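Local coordinates for putative polyketide cyclase (Pseudomonas putida KT2440, PDB 3F7X), which is of unknown function but, as a SnoaL-like protein, may bind a small hydrophobic ligand and perhaps act as a polyketide cyclase, at residues Y30-A35 / P39-L44; E24-Y29 / A94-T99; E47-D52 / A63-F68; A125-Y128 / K133-R136; Y119-G124 / L143-E148. All blocks are in the same frame, centred on the assembly; numbering follows the deposited sequence. Where two conformers were deposited one is given.

Interaction 1 of 5, residues Y30-A35 / P39-L44; sequences YAAFNA and PAFLAL. With EDO (1,2-ethanediol), chain E.
A32 turns its methyl group straight at the neighbouring helix, where it meets the start of F41: its CB lies 3.6 Å from F41 N and 3.8 Å from F41 CB. The methyl of A40 completes this small apolar patch, with A32 CB and A40 CB 4.0 Å apart. Above the patch the two phenylalanines run side by side and point the same way. Each has CG anti to its own backbone N (chi1 -180° in F33, -178° in F41), which sends both rings off in company, and F41 CE1 comes to the edge of the F33 ring, 4.1 Å from F33 CD2. Helices 22-35 and 38-43 form a helical hairpin, nearly antiparallel (150°) and 8.3 Å apart at the segment axes; the methyls of A32 and A40 fit between the axes. One face of the F33 ring carries an ethanediol, probably from the crystallisation liquor: the diol's C2 sits 3.6 Å above the centre of the F33 ring, and its O2 donates to F33 O over 2.6 Å. Farther out, F33 also packs on M69 and M72 of helix 62-75 and on L80 of strand 76-87, while the F41 ring meets that of Y29.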
# COMPACT_ATOMS: atom_id res chain seq x y z
N TYR A 30 3.66 -14.79 5.63
CA TYR A 30 4.79 -14.06 6.17
C TYR A 30 5.72 -14.92 7.03
O TYR A 30 6.92 -14.65 7.04
CB TYR A 30 4.31 -12.81 6.93
CG TYR A 30 3.84 -11.76 5.94
CD1 TYR A 30 4.71 -11.27 4.97
CD2 TYR A 30 2.54 -11.32 5.90
CE1 TYR A 30 4.28 -10.35 4.02
CE2 TYR A 30 2.11 -10.41 4.97
CZ TYR A 30 2.97 -9.91 4.04
OH TYR A 30 2.54 -9.00 3.10
N ALA A 31 5.20 -15.93 7.74
CA ALA A 31 6.04 -16.84 8.45
C ALA A 31 6.99 -17.53 7.47
O ALA A 31 8.18 -17.70 7.76
CB ALA A 31 5.18 -17.86 9.23
N ALA A 32 6.47 -17.98 6.33
CA ALA A 32 7.25 -18.66 5.31
C ALA A 32 8.26 -17.73 4.69
O ALA A 32 9.41 -18.11 4.49
CB ALA A 32 6.36 -19.32 4.28
N PHE A 33 7.83 -16.50 4.43
CA PHE A 33 8.74 -15.49 3.90
C PHE A 33 9.91 -15.27 4.86
O PHE A 33 11.07 -15.31 4.48
CB PHE A 33 7.95 -14.18 3.68
CG PHE A 33 8.75 -13.04 3.13
CD1 PHE A 33 9.50 -12.24 3.96
CD2 PHE A 33 8.68 -12.71 1.79
CE1 PHE A 33 10.23 -11.18 3.46
CE2 PHE A 33 9.43 -11.64 1.29
CZ PHE A 33 10.18 -10.87 2.15
N ASN A 34 9.59 -15.03 6.11
CA ASN A 34 10.62 -14.74 7.11
C ASN A 34 11.58 -15.92 7.31
O ASN A 34 12.78 -15.72 7.53
CB ASN A 34 10.00 -14.35 8.45
CG ASN A 34 9.69 -12.86 8.53
OD1 ASN A 34 10.18 -12.08 7.71
ND2 ASN A 34 8.94 -12.48 9.52
N ALA A 35 11.07 -17.15 7.25
CA ALA A 35 11.88 -18.35 7.43
C ALA A 35 12.59 -18.79 6.15
O ALA A 35 13.39 -19.74 6.20
CB ALA A 35 11.01 -19.48 7.92
N PRO A 39 8.92 -23.60 -0.45
CA PRO A 39 7.80 -24.49 -0.71
C PRO A 39 6.53 -24.10 0.05
O PRO A 39 5.43 -24.12 -0.52
CB PRO A 39 8.32 -25.85 -0.25
CG PRO A 39 9.80 -25.73 -0.43
CD PRO A 39 10.15 -24.33 -0.08
N ALA A 40 6.67 -23.75 1.32
CA ALA A 40 5.52 -23.35 2.13
C ALA A 40 4.90 -22.08 1.61
O ALA A 40 3.68 -21.93 1.59
CB ALA A 40 5.94 -23.19 3.59
N PHE A 41 5.74 -21.14 1.21
CA PHE A 41 5.30 -19.84 0.69
C PHE A 41 4.48 -20.01 -0.60
O PHE A 41 3.36 -19.52 -0.71
CB PHE A 41 6.55 -18.99 0.45
CG PHE A 41 6.31 -17.60 -0.05
CD1 PHE A 41 6.02 -16.55 0.83
CD2 PHE A 41 6.38 -17.33 -1.41
CE1 PHE A 41 5.81 -15.28 0.33
CE2 PHE A 41 6.14 -16.06 -1.89
CZ PHE A 41 5.88 -15.04 -1.02
N LEU A 42 5.05 -20.75 -1.55
CA LEU A 42 4.41 -20.89 -2.86
C LEU A 42 3.14 -21.75 -2.76
O LEU A 42 2.21 -21.55 -3.54
CB LEU A 42 5.39 -21.50 -3.85
CG LEU A 42 6.60 -20.61 -4.22
CD1 LEU A 42 7.61 -21.42 -5.02
CD2 LEU A 42 6.16 -19.37 -4.99
N ALA A 43 3.07 -22.65 -1.79
CA ALA A 43 1.91 -23.52 -1.62
C ALA A 43 0.65 -22.73 -1.31
O ALA A 43 -0.46 -23.22 -1.54
CB ALA A 43 2.13 -24.56 -0.54
N LEU A 44 0.82 -21.54 -0.73
CA LEU A 44 -0.33 -20.72 -0.34
C LEU A 44 -0.94 -19.95 -1.49
O LEU A 44 -1.99 -19.36 -1.32
CB LEU A 44 0.13 -19.71 0.70
CG LEU A 44 0.71 -20.35 1.96
CD1 LEU A 44 1.28 -19.33 2.89
CD2 LEU A 44 -0.28 -21.25 2.70
C1 EDO E . 13.09 -12.85 2.42
O1 EDO E . 14.54 -12.83 2.32
C2 EDO E . 12.38 -13.95 1.65
O2 EDO E . 12.51 -15.22 2.33

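Interaction 2 of 5, residues E24-Y29 / A94-T99; sequences ELVNAY and AAAEFT. With EDO (1,2-ethanediol), chain I; EDO (1,2-ethanediol), chain D.
V26 meets the strand through its two methyl groups, one for each of two alanines. The contact is purely apolar: V26 CG2 rests 3.9 Å from A94 CB, and V26 CG1 lies 4.3 Å from A96 CB. Because CG1 stands anti to the backbone N (chi1 172°) and CG2 beside it, the valine's fork spreads along the strand and reaches alternate residues, A94 and A96, whose methyls rise from the same face. With methyls alone on the strand side, V26 and A94 are 7.7 Å apart at their CA atoms.

Each segment separately binds an ethanediol, probably from the crystallisation liquor. The hydroxyl of Y29 shares a hydrogen bond with one, Y29 OH to diol O1 2.6 Å, and that oxygen lies at the edge of the tyrosine ring, in its plane. A second ethanediol bonds T99, whose OG1 is 2.8 Å from the diol's O2; T99 OG1 also bonds D82.

From the sheet's other face, E97 makes a salt bridge to R93 of the second subunit. Helix 22-35 lies across the concave sheet of the alpha+beta fold of SnoaL-like proteins, touching strand 93-104 here and, through V26, V85 of strand 76-87.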
# COMPACT_ATOMS: atom_id res chain seq x y z
N GLU A 24 -4.98 -16.20 9.25
CA GLU A 24 -4.06 -17.30 9.36
C GLU A 24 -3.26 -17.56 8.10
O GLU A 24 -2.06 -17.84 8.16
CB GLU A 24 -4.80 -18.56 9.78
CG GLU A 24 -5.33 -18.49 11.24
CD GLU A 24 -6.34 -19.58 11.62
OE1 GLU A 24 -6.96 -20.19 10.74
OE2 GLU A 24 -6.51 -19.79 12.84
N LEU A 25 -3.90 -17.44 6.95
CA LEU A 25 -3.29 -17.64 5.67
C LEU A 25 -2.16 -16.61 5.43
O LEU A 25 -1.03 -16.93 5.04
CB LEU A 25 -4.35 -17.54 4.61
CG LEU A 25 -3.93 -17.78 3.19
CD1 LEU A 25 -3.27 -19.11 2.95
CD2 LEU A 25 -5.13 -17.63 2.23
N VAL A 26 -2.47 -15.34 5.70
CA VAL A 26 -1.49 -14.26 5.53
C VAL A 26 -0.39 -14.38 6.58
O VAL A 26 0.77 -14.16 6.26
CB VAL A 26 -2.18 -12.88 5.49
CG1 VAL A 26 -1.14 -11.77 5.52
CG2 VAL A 26 -3.10 -12.79 4.26
N ASN A 27 -0.72 -14.74 7.81
CA ASN A 27 0.33 -15.01 8.79
C ASN A 27 1.27 -16.13 8.31
O ASN A 27 2.47 -16.04 8.50
CB ASN A 27 -0.25 -15.44 10.11
CG ASN A 27 -0.82 -14.32 10.91
OD1 ASN A 27 -0.44 -13.20 10.77
ND2 ASN A 27 -1.74 -14.67 11.84
N ALA A 28 0.70 -17.18 7.71
CA ALA A 28 1.52 -18.27 7.19
C ALA A 28 2.41 -17.82 6.03
O ALA A 28 3.56 -18.25 5.96
CB ALA A 28 0.62 -19.47 6.76
N TYR A 29 1.89 -16.95 5.18
CA TYR A 29 2.63 -16.35 4.10
C TYR A 29 3.85 -15.63 4.62
O TYR A 29 4.97 -15.89 4.16
CB TYR A 29 1.69 -15.41 3.35
CG TYR A 29 2.26 -14.65 2.17
CD1 TYR A 29 2.19 -15.18 0.89
CD2 TYR A 29 2.71 -13.36 2.30
CE1 TYR A 29 2.65 -14.46 -0.21
CE2 TYR A 29 3.17 -12.63 1.22
CZ TYR A 29 3.15 -13.18 -0.04
OH TYR A 29 3.60 -12.49 -1.15
N ALA A 94 -7.61 -9.16 2.48
CA ALA A 94 -6.75 -8.98 3.61
C ALA A 94 -5.73 -7.90 3.28
O ALA A 94 -5.50 -7.57 2.11
CB ALA A 94 -6.07 -10.32 4.05
N ALA A 95 -5.08 -7.42 4.33
CA ALA A 95 -4.04 -6.41 4.21
C ALA A 95 -3.04 -6.65 5.32
O ALA A 95 -3.40 -7.12 6.40
CB ALA A 95 -4.65 -5.00 4.32
N ALA A 96 -1.79 -6.29 5.07
CA ALA A 96 -0.76 -6.38 6.08
C ALA A 96 0.13 -5.15 5.99
O ALA A 96 0.48 -4.73 4.90
CB ALA A 96 0.09 -7.68 5.94
N GLU A 97 0.51 -4.64 7.17
CA GLU A 97 1.50 -3.58 7.26
C GLU A 97 2.63 -4.06 8.17
O GLU A 97 2.40 -4.80 9.12
CB GLU A 97 0.89 -2.29 7.81
CG GLU A 97 1.72 -1.09 7.45
CD GLU A 97 1.15 0.26 7.83
OE1 GLU A 97 0.38 0.32 8.81
OE2 GLU A 97 1.60 1.25 7.21
N PHE A 98 3.85 -3.67 7.86
CA PHE A 98 5.02 -4.19 8.54
C PHE A 98 6.23 -3.31 8.25
O PHE A 98 6.20 -2.41 7.41
CB PHE A 98 5.27 -5.65 8.11
CG PHE A 98 5.20 -5.88 6.63
CD1 PHE A 98 6.29 -5.67 5.83
CD2 PHE A 98 4.02 -6.27 6.06
CE1 PHE A 98 6.21 -5.86 4.47
CE2 PHE A 98 3.93 -6.43 4.70
CZ PHE A 98 5.01 -6.23 3.90
N THR A 99 7.31 -3.63 8.95
CA THR A 99 8.60 -2.96 8.76
C THR A 99 9.56 -3.97 8.15
O THR A 99 9.80 -5.05 8.71
CB THR A 99 9.19 -2.44 10.07
OG1 THR A 99 8.24 -1.56 10.66
CG2 THR A 99 10.49 -1.69 9.80
C1 EDO I . 4.11 0.80 10.31
O1 EDO I . 4.27 0.78 11.74
C2 EDO I . 5.23 0.01 9.66
O2 EDO I . 5.46 -1.17 10.46
C1 EDO D . 6.34 -10.51 -1.00
O1 EDO D . 4.96 -10.31 -0.86
C2 EDO D . 6.72 -10.87 -2.46
O2 EDO D . 6.35 -9.82 -3.41

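Interaction 3 of 5, residues E47-D52 / A63-F68; sequences EDVIHD and ARFAAF. With EDO (1,2-ethanediol), chain D.
An aromatic cluster of H51, F65 and F68 joins strand 49-52 to helix 62-75 on the helix-covered side of the sheet of the SnoaL-like fold. H51 is gripped from two directions. F65 lies flat over one face of the imidazole in an offset stack, the planes only 4° from parallel and the centroids 3.8 Å apart; F65 CE2 approaches H51 CG to 3.4 Å. F68 receives the edge of the same imidazole instead: H51 CE1 points down at the middle of the F68 ring face, 3.6 Å above its plane, and the rings stand at 77°. H51 and F68 both carry CG anti to the backbone N (chi1 -172° in H51), which extends each ring toward the other element, whereas the first torsion of F65 departs from the usual staggered values as its ring lies along the imidazole.

Held between the two phenylalanines, the imidazole has little freedom to turn. H51 NE2 bonds N139 ND2, its main partner, and has O2 of an ethanediol 2.9 Å away in a strongly bent geometry; the diol also bonds N139 OD1. An unidentified ligand lies close to F68, and together with the diol it may mark a pocket that the cluster helps line, consistent with small-molecule binding. At the start of the helix a water bridges E47 OE2 and A63 N, but this link rests on one of two E47 conformers and is doubtful. Below the stack, V49 adds an apolar footing, V49 CG1 meeting F65 CD2 at 3.9 Å.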
# COMPACT_ATOMS: atom_id res chain seq x y z
N GLU A 47 -2.52 -21.05 -8.53
CA GLU A 47 -1.75 -21.25 -9.77
C GLU A 47 -1.76 -20.02 -10.67
O GLU A 47 -0.79 -19.75 -11.36
CB GLU A 47 -2.27 -22.45 -10.59
CG GLU A 47 -1.55 -22.64 -11.95
CD GLU A 47 -0.07 -23.00 -11.85
OE1 GLU A 47 0.36 -23.37 -10.80
OE2 GLU A 47 0.65 -22.98 -12.86
N ASP A 48 -2.88 -19.27 -10.65
CA ASP A 48 -3.03 -18.07 -11.44
C ASP A 48 -2.93 -16.79 -10.64
O ASP A 48 -3.51 -15.76 -11.02
CB ASP A 48 -4.34 -18.19 -12.19
CG ASP A 48 -4.24 -19.29 -13.28
OD1 ASP A 48 -3.20 -19.34 -13.99
OD2 ASP A 48 -5.22 -20.04 -13.50
N VAL A 49 -2.17 -16.84 -9.56
CA VAL A 49 -1.99 -15.68 -8.71
C VAL A 49 -1.54 -14.45 -9.51
O VAL A 49 -0.67 -14.51 -10.37
CB VAL A 49 -0.96 -16.00 -7.61
CG1 VAL A 49 0.40 -16.41 -8.17
CG2 VAL A 49 -0.80 -14.83 -6.60
N ILE A 50 -2.15 -13.32 -9.17
CA ILE A 50 -1.79 -12.03 -9.71
C ILE A 50 -0.83 -11.38 -8.75
O ILE A 50 -1.13 -11.25 -7.55
CB ILE A 50 -3.06 -11.14 -9.89
CG1 ILE A 50 -3.98 -11.76 -10.92
CG2 ILE A 50 -2.65 -9.70 -10.21
CD1 ILE A 50 -5.33 -11.09 -10.96
N HIS A 51 0.30 -10.94 -9.27
CA HIS A 51 1.33 -10.31 -8.44
C HIS A 51 1.63 -8.91 -8.94
O HIS A 51 2.23 -8.74 -10.02
CB HIS A 51 2.62 -11.14 -8.47
CG HIS A 51 3.66 -10.70 -7.50
ND1 HIS A 51 4.95 -11.16 -7.56
CD2 HIS A 51 3.60 -9.86 -6.44
CE1 HIS A 51 5.64 -10.65 -6.55
NE2 HIS A 51 4.83 -9.88 -5.84
N ASP A 52 1.16 -7.91 -8.20
CA ASP A 52 1.39 -6.52 -8.54
C ASP A 52 2.63 -6.03 -7.83
O ASP A 52 2.58 -5.69 -6.65
CB ASP A 52 0.22 -5.68 -8.17
CG ASP A 52 -0.95 -5.94 -9.00
OD1 ASP A 52 -0.81 -6.33 -10.21
OD2 ASP A 52 -2.03 -5.77 -8.43
N ALA A 63 4.28 -19.69 -11.66
CA ALA A 63 5.65 -19.86 -12.17
C ALA A 63 6.41 -18.55 -12.13
O ALA A 63 7.59 -18.50 -11.74
CB ALA A 63 5.67 -20.47 -13.60
N ARG A 64 5.76 -17.47 -12.54
CA ARG A 64 6.43 -16.17 -12.52
C ARG A 64 6.71 -15.74 -11.08
O ARG A 64 7.76 -15.15 -10.81
CB ARG A 64 5.63 -15.09 -13.26
CG ARG A 64 5.72 -15.17 -14.78
CD ARG A 64 5.33 -13.86 -15.45
NE ARG A 64 6.45 -12.93 -15.55
CZ ARG A 64 6.39 -11.68 -16.02
NH1 ARG A 64 5.23 -11.16 -16.41
NH2 ARG A 64 7.48 -10.94 -16.05
N PHE A 65 5.80 -16.05 -10.15
CA PHE A 65 6.03 -15.68 -8.75
C PHE A 65 7.23 -16.45 -8.18
O PHE A 65 8.05 -15.91 -7.45
CB PHE A 65 4.74 -15.91 -7.97
CG PHE A 65 4.51 -14.95 -6.81
CD1 PHE A 65 5.47 -14.71 -5.86
CD2 PHE A 65 3.27 -14.33 -6.65
CE1 PHE A 65 5.21 -13.84 -4.81
CE2 PHE A 65 3.03 -13.50 -5.59
CZ PHE A 65 4.01 -13.25 -4.70
N ALA A 66 7.34 -17.74 -8.54
CA ALA A 66 8.48 -18.54 -8.09
C ALA A 66 9.78 -17.95 -8.64
O ALA A 66 10.78 -17.87 -7.93
CB ALA A 66 8.29 -20.00 -8.56
N ALA A 67 9.77 -17.54 -9.91
CA ALA A 67 10.94 -16.91 -10.52
C ALA A 67 11.28 -15.60 -9.84
O ALA A 67 12.45 -15.28 -9.62
CB ALA A 67 10.72 -16.71 -12.02
N PHE A 68 10.27 -14.81 -9.49
CA PHE A 68 10.46 -13.57 -8.75
C PHE A 68 11.15 -13.83 -7.41
O PHE A 68 12.09 -13.14 -7.05
CB PHE A 68 9.10 -12.88 -8.56
CG PHE A 68 9.18 -11.57 -7.81
CD1 PHE A 68 9.16 -11.55 -6.43
CD2 PHE A 68 9.25 -10.38 -8.49
CE1 PHE A 68 9.22 -10.34 -5.74
CE2 PHE A 68 9.29 -9.19 -7.80
CZ PHE A 68 9.29 -9.19 -6.44
C1 EDO D . 6.34 -10.51 -1.00
O1 EDO D . 4.96 -10.31 -0.86
C2 EDO D . 6.72 -10.87 -2.46
O2 EDO D . 6.35 -9.82 -3.41
O HOH W 1 2.19 -20.79 -13.39

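Interaction 4 of 5, residues A125-Y128 / K133-R136; sequences AFFY and KIAR. With EDO (1,2-ethanediol), chain F.
Y128 faces two residues at once, A135 and R136, in a classic beta bulge of the hairpin formed by strands 118-130 and 133-141. Its carbonyl oxygen takes both amides: A135 N donates to Y128 O over 2.8 Å, and R136 N does so over a longer 3.2 Å. In return Y128 N donates to R136 O at 3.1 Å, so the backbone polar groups of Y128 are satisfied within the hairpin. R136 O also receives a CH contact from F127 CA. The bulge sends the A135 methyl against the tyrosine ring, A135 CB to Y128 CD2 3.7 Å, while I134 CG2 meets the edge of the F127 ring in its plane.

The R136 guanidinium is heavily engaged. NH1 bonds T138 and makes a salt bridge to E97 of the second subunit, which links the hairpin to that subunit. The chain is extended as far as CD and then bends (chi3 57°), which turns the NE and NH2 side toward an ethanediol lying over one face of the Y128 ring. That diol is held by two bonds: R136 NH2 donates to O1 over 2.8 Å, and R136 NE to O2 over 2.9 Å, the latter nearly straight at 165°.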
# COMPACT_ATOMS: atom_id res chain seq x y z
N ALA A 125 1.02 -4.77 2.08
CA ALA A 125 0.48 -5.55 0.99
C ALA A 125 -1.01 -5.69 1.13
O ALA A 125 -1.55 -5.67 2.24
CB ALA A 125 1.15 -6.93 0.93
N PHE A 126 -1.65 -5.85 -0.01
CA PHE A 126 -3.06 -6.19 -0.08
C PHE A 126 -3.22 -7.53 -0.78
O PHE A 126 -2.47 -7.87 -1.70
CB PHE A 126 -3.86 -5.12 -0.84
CG PHE A 126 -3.97 -3.81 -0.07
CD1 PHE A 126 -5.01 -3.64 0.85
CD2 PHE A 126 -3.04 -2.80 -0.19
CE1 PHE A 126 -5.09 -2.49 1.59
CE2 PHE A 126 -3.15 -1.68 0.55
CZ PHE A 126 -4.17 -1.52 1.41
N PHE A 127 -4.24 -8.27 -0.33
CA PHE A 127 -4.49 -9.63 -0.79
C PHE A 127 -5.93 -9.82 -1.21
O PHE A 127 -6.86 -9.28 -0.58
CB PHE A 127 -4.21 -10.62 0.33
CG PHE A 127 -2.82 -10.60 0.85
CD1 PHE A 127 -2.46 -9.73 1.84
CD2 PHE A 127 -1.85 -11.43 0.34
CE1 PHE A 127 -1.16 -9.68 2.32
CE2 PHE A 127 -0.54 -11.40 0.82
CZ PHE A 127 -0.21 -10.53 1.82
N TYR A 128 -6.14 -10.64 -2.24
CA TYR A 128 -7.43 -11.24 -2.56
C TYR A 128 -7.24 -12.74 -2.37
O TYR A 128 -6.25 -13.30 -2.84
CB TYR A 128 -7.84 -10.92 -4.00
CG TYR A 128 -9.04 -11.66 -4.50
CD1 TYR A 128 -10.26 -11.60 -3.83
CD2 TYR A 128 -8.96 -12.45 -5.62
CE1 TYR A 128 -11.36 -12.28 -4.30
CE2 TYR A 128 -10.09 -13.15 -6.09
CZ TYR A 128 -11.26 -13.06 -5.42
OH TYR A 128 -12.36 -13.73 -5.87
N LYS A 133 -6.86 -19.93 -1.15
CA LYS A 133 -5.52 -19.59 -1.63
C LYS A 133 -5.42 -18.08 -1.86
O LYS A 133 -6.42 -17.41 -2.11
CB LYS A 133 -5.22 -20.30 -2.96
CG LYS A 133 -5.17 -21.80 -2.86
CD LYS A 133 -3.97 -22.26 -2.01
CE LYS A 133 -4.00 -23.77 -1.91
NZ LYS A 133 -4.22 -24.32 -3.27
N ILE A 134 -4.21 -17.59 -1.81
CA ILE A 134 -3.92 -16.20 -2.14
C ILE A 134 -3.93 -16.09 -3.68
O ILE A 134 -3.08 -16.68 -4.35
CB ILE A 134 -2.59 -15.76 -1.54
CG1 ILE A 134 -2.69 -15.69 -0.00
CG2 ILE A 134 -2.14 -14.40 -2.15
CD1 ILE A 134 -1.35 -15.60 0.71
N ALA A 135 -4.90 -15.33 -4.21
CA ALA A 135 -5.11 -15.15 -5.64
C ALA A 135 -4.55 -13.83 -6.17
O ALA A 135 -4.42 -13.66 -7.38
CB ALA A 135 -6.60 -15.28 -6.00
N ARG A 136 -4.26 -12.88 -5.28
CA ARG A 136 -3.59 -11.65 -5.64
C ARG A 136 -2.76 -11.17 -4.45
O ARG A 136 -3.25 -11.18 -3.31
CB ARG A 136 -4.56 -10.54 -6.06
CG ARG A 136 -3.86 -9.19 -6.30
CD ARG A 136 -4.81 -8.15 -6.81
NE ARG A 136 -5.97 -7.87 -5.99
CZ ARG A 136 -6.02 -7.02 -4.98
NH1 ARG A 136 -4.93 -6.43 -4.53
NH2 ARG A 136 -7.16 -6.80 -4.38
C1 EDO F . -10.08 -8.38 -5.75
O1 EDO F . -9.58 -7.07 -5.84
C2 EDO F . -9.66 -9.03 -7.05
O2 EDO F . -8.24 -9.28 -7.08

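Interaction 5 of 5, residues Y119-G124 / L143-E148; sequences YVLPAG and LNDWVE
D145 opens the contact on the helical side, its carboxylate lying beside the L121 side chain. D145 OD2 comes to 3.7 Å from L121 CB, a van der Waals touch rather than a polar bond, while OD1 on the other branch accepts from Q149 one turn further along the same helix. The acid is therefore held by its own helix, and its second oxygen brushes an aliphatic chain.

W146 follows and carries most of the packing. Its CB meets L121 CD1 at 4.0 Å, and from there the indole swings toward the strand, CG anti to the backbone N, so that its pyrrole edge is presented to Y119. The result is a T-shaped pair: W146 NE1 stands 3.2 Å above the plane of the Y119 ring, over its centre, and the planes meet at 86°. W146 CD1 joins in at 3.5 Å from Y119 CD2. With the N-H edge directed at the phenol face, the geometry suits an N-H...pi interaction. Y119 offers that face because its CG lies between the backbone N and the carbonyl carbon (chi1 52°), and its hydroxyl is tied down by a hydrogen bond to E78.

An unidentified ligand lies close to W146, and the ring of Y104 packs edge-to-face with the indole. Q55 of the second subunit bonds the helix start at L143 and N144. Helix 143-150 runs almost antiparallel to strand 118-130, at 169° and 8.9 Å between the segment axes, and closes over this end of the sheet, where Y76 of strand 76-87 touches both Y119 and W146.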
# COMPACT_ATOMS: atom_id res chain seq x y z
N TYR A 119 18.87 -1.85 5.10
CA TYR A 119 17.81 -0.90 4.95
C TYR A 119 16.68 -1.26 5.88
O TYR A 119 16.48 -2.43 6.20
CB TYR A 119 17.35 -0.85 3.49
CG TYR A 119 16.99 -2.18 2.83
CD1 TYR A 119 17.97 -2.93 2.20
CD2 TYR A 119 15.71 -2.68 2.85
CE1 TYR A 119 17.63 -4.15 1.57
CE2 TYR A 119 15.38 -3.87 2.22
CZ TYR A 119 16.36 -4.60 1.58
OH TYR A 119 16.05 -5.79 0.97
N VAL A 120 15.89 -0.27 6.25
CA VAL A 120 14.75 -0.45 7.13
C VAL A 120 13.68 0.48 6.61
O VAL A 120 13.92 1.71 6.53
CB VAL A 120 15.07 -0.14 8.62
CG1 VAL A 120 13.81 -0.37 9.47
CG2 VAL A 120 16.26 -0.95 9.15
N LEU A 121 12.52 -0.05 6.27
CA LEU A 121 11.43 0.85 5.83
C LEU A 121 10.09 0.18 5.96
O LEU A 121 9.98 -1.05 5.91
CB LEU A 121 11.58 1.42 4.41
CG LEU A 121 11.40 0.41 3.25
CD1 LEU A 121 11.31 1.26 2.00
CD2 LEU A 121 12.49 -0.56 3.25
N PRO A 122 9.04 0.99 6.17
CA PRO A 122 7.72 0.43 6.21
C PRO A 122 7.31 -0.09 4.84
O PRO A 122 7.78 0.40 3.81
CB PRO A 122 6.84 1.63 6.60
CG PRO A 122 7.63 2.75 6.60
CD PRO A 122 9.03 2.44 6.45
N ALA A 123 6.39 -1.04 4.83
CA ALA A 123 5.83 -1.56 3.61
C ALA A 123 4.47 -2.13 3.96
O ALA A 123 4.05 -2.18 5.11
CB ALA A 123 6.75 -2.63 2.99
N GLY A 124 3.73 -2.55 2.94
CA GLY A 124 2.45 -3.19 3.17
C GLY A 124 2.08 -4.01 1.95
O GLY A 124 2.74 -3.94 0.90
N LEU A 143 9.59 3.37 -2.86
CA LEU A 143 10.78 2.98 -3.62
C LEU A 143 11.86 4.06 -3.54
O LEU A 143 13.04 3.76 -3.50
CB LEU A 143 10.37 2.62 -5.04
CG LEU A 143 11.51 2.26 -5.98
CD1 LEU A 143 12.32 1.07 -5.51
CD2 LEU A 143 10.92 2.05 -7.37
N ASN A 144 11.44 5.30 -3.51
CA ASN A 144 12.40 6.40 -3.41
C ASN A 144 13.17 6.34 -2.11
O ASN A 144 14.39 6.59 -2.10
CB ASN A 144 11.70 7.74 -3.64
CG ASN A 144 11.38 7.99 -5.10
OD1 ASN A 144 12.17 7.62 -6.01
ND2 ASN A 144 10.23 8.63 -5.36
N ASP A 145 12.47 6.00 -1.02
CA ASP A 145 13.13 5.85 0.26
C ASP A 145 14.12 4.70 0.21
O ASP A 145 15.25 4.84 0.65
CB ASP A 145 12.08 5.67 1.36
CG ASP A 145 12.65 5.48 2.74
OD1 ASP A 145 13.81 5.83 3.01
OD2 ASP A 145 11.90 5.01 3.63
N TRP A 146 13.73 3.57 -0.37
CA TRP A 146 14.63 2.47 -0.46
C TRP A 146 15.89 2.82 -1.26
O TRP A 146 17.01 2.55 -0.81
CB TRP A 146 13.95 1.25 -1.07
CG TRP A 146 14.86 0.08 -1.10
CD1 TRP A 146 15.19 -0.72 -0.05
CD2 TRP A 146 15.70 -0.35 -2.21
NE1 TRP A 146 16.12 -1.64 -0.44
CE2 TRP A 146 16.43 -1.46 -1.75
CE3 TRP A 146 15.84 0.05 -3.52
CZ2 TRP A 146 17.34 -2.13 -2.57
CZ3 TRP A 146 16.72 -0.63 -4.33
CH2 TRP A 146 17.44 -1.71 -3.85
N VAL A 147 15.69 3.42 -2.42
CA VAL A 147 16.84 3.82 -3.25
C VAL A 147 17.76 4.77 -2.47
O VAL A 147 18.98 4.63 -2.53
CB VAL A 147 16.36 4.47 -4.55
CG1 VAL A 147 17.52 5.19 -5.27
CG2 VAL A 147 15.74 3.42 -5.44
N GLU A 148 17.19 5.72 -1.74
CA GLU A 148 18.00 6.69 -0.98
C GLU A 148 18.83 5.95 0.08
O GLU A 148 20.00 6.31 0.37
CB GLU A 148 17.09 7.73 -0.32
CG GLU A 148 17.80 8.78 0.52

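Interactions 1 and 2 share helix 22-35, one joining it to the following short helix and the other to the sheet; both rest on alanine methyls, with interaction 2 fully buried and interaction 1 only partly so. Interactions 3 and 5 are buried too and rely on aromatic pairs between strand and helix, but lie about 22 Å apart, centre to centre, on opposite sides of the chain's centre. Interaction 4, partly buried, is the one built on cross-segment backbone hydrogen bonds; it and interaction 5 use different parts of strand 118-130. One ethanediol connects Y29 of interaction 2 with H51 of interaction 3, while interactions 2, 4 and 5 also reach the second subunit.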